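Local coordinates for putative outer membrane protein (LpxR) (Salmonella typhimurium, PDB 3FID) that removes acyl chains from lipid A as a lipopolysaccharide-modifying outer membrane enzyme that binds metal ions, at residues 13-18 and 268-273. Sequence-based numbering, arbitrary orientation.
Sequences GIFQPS and FSLSLN. With CXE (pentaethylene glycol monodecyl ether), chain J.
Leu270 lies over one face of the Phe15 ring, with CG 4.3 Å from the ring centroid and 5° off its normal. This CH-pi contact joins the outer surface of an outer-membrane beta-barrel to the start of helix 16-23. Strand 266-275 carries Leu270 and pairs antiparallel with strands 251-263 and 285-295. The opposite face of the ring is taken by Ile14 CG1, 3.9 Å above its centre, so the ring is sandwiched between two aliphatic groups. Phe15 swings its CG anti to its own carbonyl carbon (chi1 -52°), which sets the ring with one face against Leu270. Leu270 answers with CG anti to the backbone N (chi1 177°), which carries the branch point across to the ring. Its CD2 comes within 4.3 Å of Phe15 CD1.

Three residues on, in the helix, Ser18 CB meets Leu272 CD1 at 4.3 Å. Leu272 also packs on Leu19 and Leu22 of the same helix, and its backbone O accepts a hydrogen bond from Tyr23 OH. Apolar side chains and the Tyr23 hydrogen bond join helix and strand here. On the other side of the strand, Ser271 OG donates to Asn273 OD1 at 2.6 Å, using a lone pair that lies in the plane of the side-chain amide. Asn273 ND2 bonds to Asn289 OD1 of the neighbouring strand.

A decyl chain of the detergent pentaethylene glycol monodecyl ether runs along this helix-strand seam. Its C4 is 3.9 Å from Leu270 CD1. Farther along, C8 meets the Phe15 ring at its edge, near the ring plane, 3.8 Å from CD2. The chain probably marks surface that faces lipid in the membrane. Ser18 OG lies against the same tail, 3.4 Å from detergent C7.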
loop_
_atom_site.group_PDB
_atom_site.type_symbol
_atom_site.label_atom_id
_atom_site.label_comp_id
_atom_site.label_asym_id
_atom_site.label_seq_id
_atom_site.Cartn_x
_atom_site.Cartn_y
_atom_site.Cartn_z
ATOM N N GLY A 13 5.998 -11.373 11.233
ATOM C CA GLY A 13 6.895 -11.574 12.378
ATOM C C GLY A 13 6.135 -11.604 13.682
ATOM O O GLY A 13 5.189 -12.369 13.808
ATOM N N ILE A 14 6.526 -10.779 14.660
ATOM C CA ILE A 14 5.867 -10.831 15.970
ATOM C C ILE A 14 4.410 -10.369 15.928
ATOM O O ILE A 14 3.650 -10.615 16.873
ATOM C CB ILE A 14 6.600 -10.037 17.101
ATOM C CG1 ILE A 14 6.697 -8.547 16.774
ATOM C CG2 ILE A 14 7.974 -10.668 17.413
ATOM C CD1 ILE A 14 6.959 -7.642 18.000
ATOM N N PHE A 15 4.044 -9.693 14.841
ATOM C CA PHE A 15 2.660 -9.263 14.614
ATOM C C PHE A 15 1.796 -10.273 13.838
ATOM O O PHE A 15 0.599 -10.025 13.570
ATOM C CB PHE A 15 2.642 -7.890 13.925
ATOM C CG PHE A 15 3.480 -6.838 14.640
ATOM C CD1 PHE A 15 4.679 -6.408 14.086
ATOM C CD2 PHE A 15 3.058 -6.291 15.854
ATOM C CE1 PHE A 15 5.461 -5.440 14.719
ATOM C CE2 PHE A 15 3.840 -5.325 16.507
ATOM C CZ PHE A 15 5.041 -4.913 15.927
ATOM N N GLN A 16 2.376 -11.424 13.495
ATOM C CA GLN A 16 1.611 -12.448 12.787
ATOM C C GLN A 16 0.390 -12.989 13.547
ATOM O O GLN A 16 -0.679 -13.182 12.951
ATOM C CB GLN A 16 2.511 -13.631 12.380
ATOM C CG GLN A 16 1.862 -14.492 11.291
ATOM C CD GLN A 16 1.888 -13.819 9.922
ATOM O OE1 GLN A 16 2.957 -13.454 9.416
ATOM N NE2 GLN A 16 0.710 -13.664 9.311
ATOM N N PRO A 17 0.548 -13.301 14.857
ATOM C CA PRO A 17 -0.659 -13.752 15.530
ATOM C C PRO A 17 -1.781 -12.710 15.538
ATOM O O PRO A 17 -2.936 -13.099 15.473
ATOM C CB PRO A 17 -0.194 -14.036 16.951
ATOM C CG PRO A 17 1.328 -14.288 16.829
ATOM C CD PRO A 17 1.743 -13.341 15.737
ATOM N N SER A 18 -1.458 -11.417 15.643
ATOM C CA SER A 18 -2.493 -10.379 15.605
ATOM C C SER A 18 -3.130 -10.340 14.214
ATOM O O SER A 18 -4.351 -10.326 14.087
ATOM C CB SER A 18 -1.931 -9.000 15.956
ATOM O OG SER A 18 -1.437 -9.014 17.285
ATOM N N PHE A 268 6.200 5.943 15.190
ATOM C CA PHE A 268 6.197 4.564 14.733
ATOM C C PHE A 268 4.760 4.219 14.381
ATOM O O PHE A 268 3.836 4.612 15.098
ATOM C CB PHE A 268 6.737 3.641 15.821
ATOM C CG PHE A 268 8.154 3.962 16.219
ATOM C CD1 PHE A 268 8.411 4.729 17.355
ATOM C CD2 PHE A 268 9.224 3.553 15.430
ATOM C CE1 PHE A 268 9.732 5.056 17.718
ATOM C CE2 PHE A 268 10.550 3.878 15.779
ATOM C CZ PHE A 268 10.795 4.625 16.914
ATOM N N SER A 269 4.587 3.519 13.262
ATOM C CA SER A 269 3.267 3.096 12.796
ATOM C C SER A 269 3.247 1.623 12.415
ATOM O O SER A 269 4.227 1.113 11.915
ATOM C CB SER A 269 2.858 3.900 11.577
ATOM O OG SER A 269 2.755 5.269 11.874
ATOM N N LEU A 270 2.102 0.967 12.636
ATOM C CA LEU A 270 1.881 -0.388 12.151
ATOM C C LEU A 270 0.487 -0.434 11.526
ATOM O O LEU A 270 -0.456 0.116 12.092
ATOM C CB LEU A 270 2.024 -1.375 13.333
ATOM C CG LEU A 270 1.828 -2.902 13.346
ATOM C CD1 LEU A 270 0.471 -3.299 13.839
ATOM C CD2 LEU A 270 2.184 -3.584 12.035
ATOM N N SER A 271 0.372 -1.040 10.343
ATOM C CA SER A 271 -0.928 -1.238 9.704
ATOM C C SER A 271 -1.082 -2.726 9.353
ATOM O O SER A 271 -0.157 -3.336 8.807
ATOM C CB SER A 271 -1.056 -0.341 8.452
ATOM O OG SER A 271 -2.394 -0.392 7.937
ATOM N N LEU A 272 -2.202 -3.310 9.768
ATOM C CA LEU A 272 -2.559 -4.700 9.488
ATOM C C LEU A 272 -3.566 -4.715 8.362
ATOM O O LEU A 272 -4.698 -4.211 8.526
ATOM C CB LEU A 272 -3.197 -5.323 10.744
ATOM C CG LEU A 272 -2.398 -5.260 12.072
ATOM C CD1 LEU A 272 -3.196 -5.922 13.249
ATOM C CD2 LEU A 272 -1.071 -5.905 11.982
ATOM N N ASN A 273 -3.195 -5.319 7.233
ATOM C CA ASN A 273 -3.935 -5.113 6.004
ATOM C C ASN A 273 -4.435 -6.393 5.382
ATOM O O ASN A 273 -3.794 -7.407 5.523
ATOM C CB ASN A 273 -3.064 -4.346 5.006
ATOM C CG ASN A 273 -2.422 -3.126 5.636
ATOM O OD1 ASN A 273 -3.096 -2.339 6.299
ATOM N ND2 ASN A 273 -1.106 -2.976 5.444
HETATM C C1 CXE J . -4.671 -1.382 15.872
HETATM C C2 CXE J . -3.285 -1.987 15.907
HETATM C C3 CXE J . -3.248 -3.081 16.961
HETATM C C4 CXE J . -1.945 -3.854 16.895
HETATM C C5 CXE J . -1.877 -4.874 18.019
HETATM C C6 CXE J . -0.616 -5.714 17.887
HETATM C C7 CXE J . -0.250 -6.428 19.186
HETATM C C8 CXE J . 1.214 -6.837 19.139
HETATM C C9 CXE J . 1.472 -8.096 19.950
HETATM C C10 CXE J . 2.954 -8.438 19.921
HETATM O O11 CXE J . 3.233 -9.241 21.061
HETATM C C12 CXE J . 4.618 -9.577 21.185
HETATM C C13 CXE J . 4.724 -10.688 22.218
#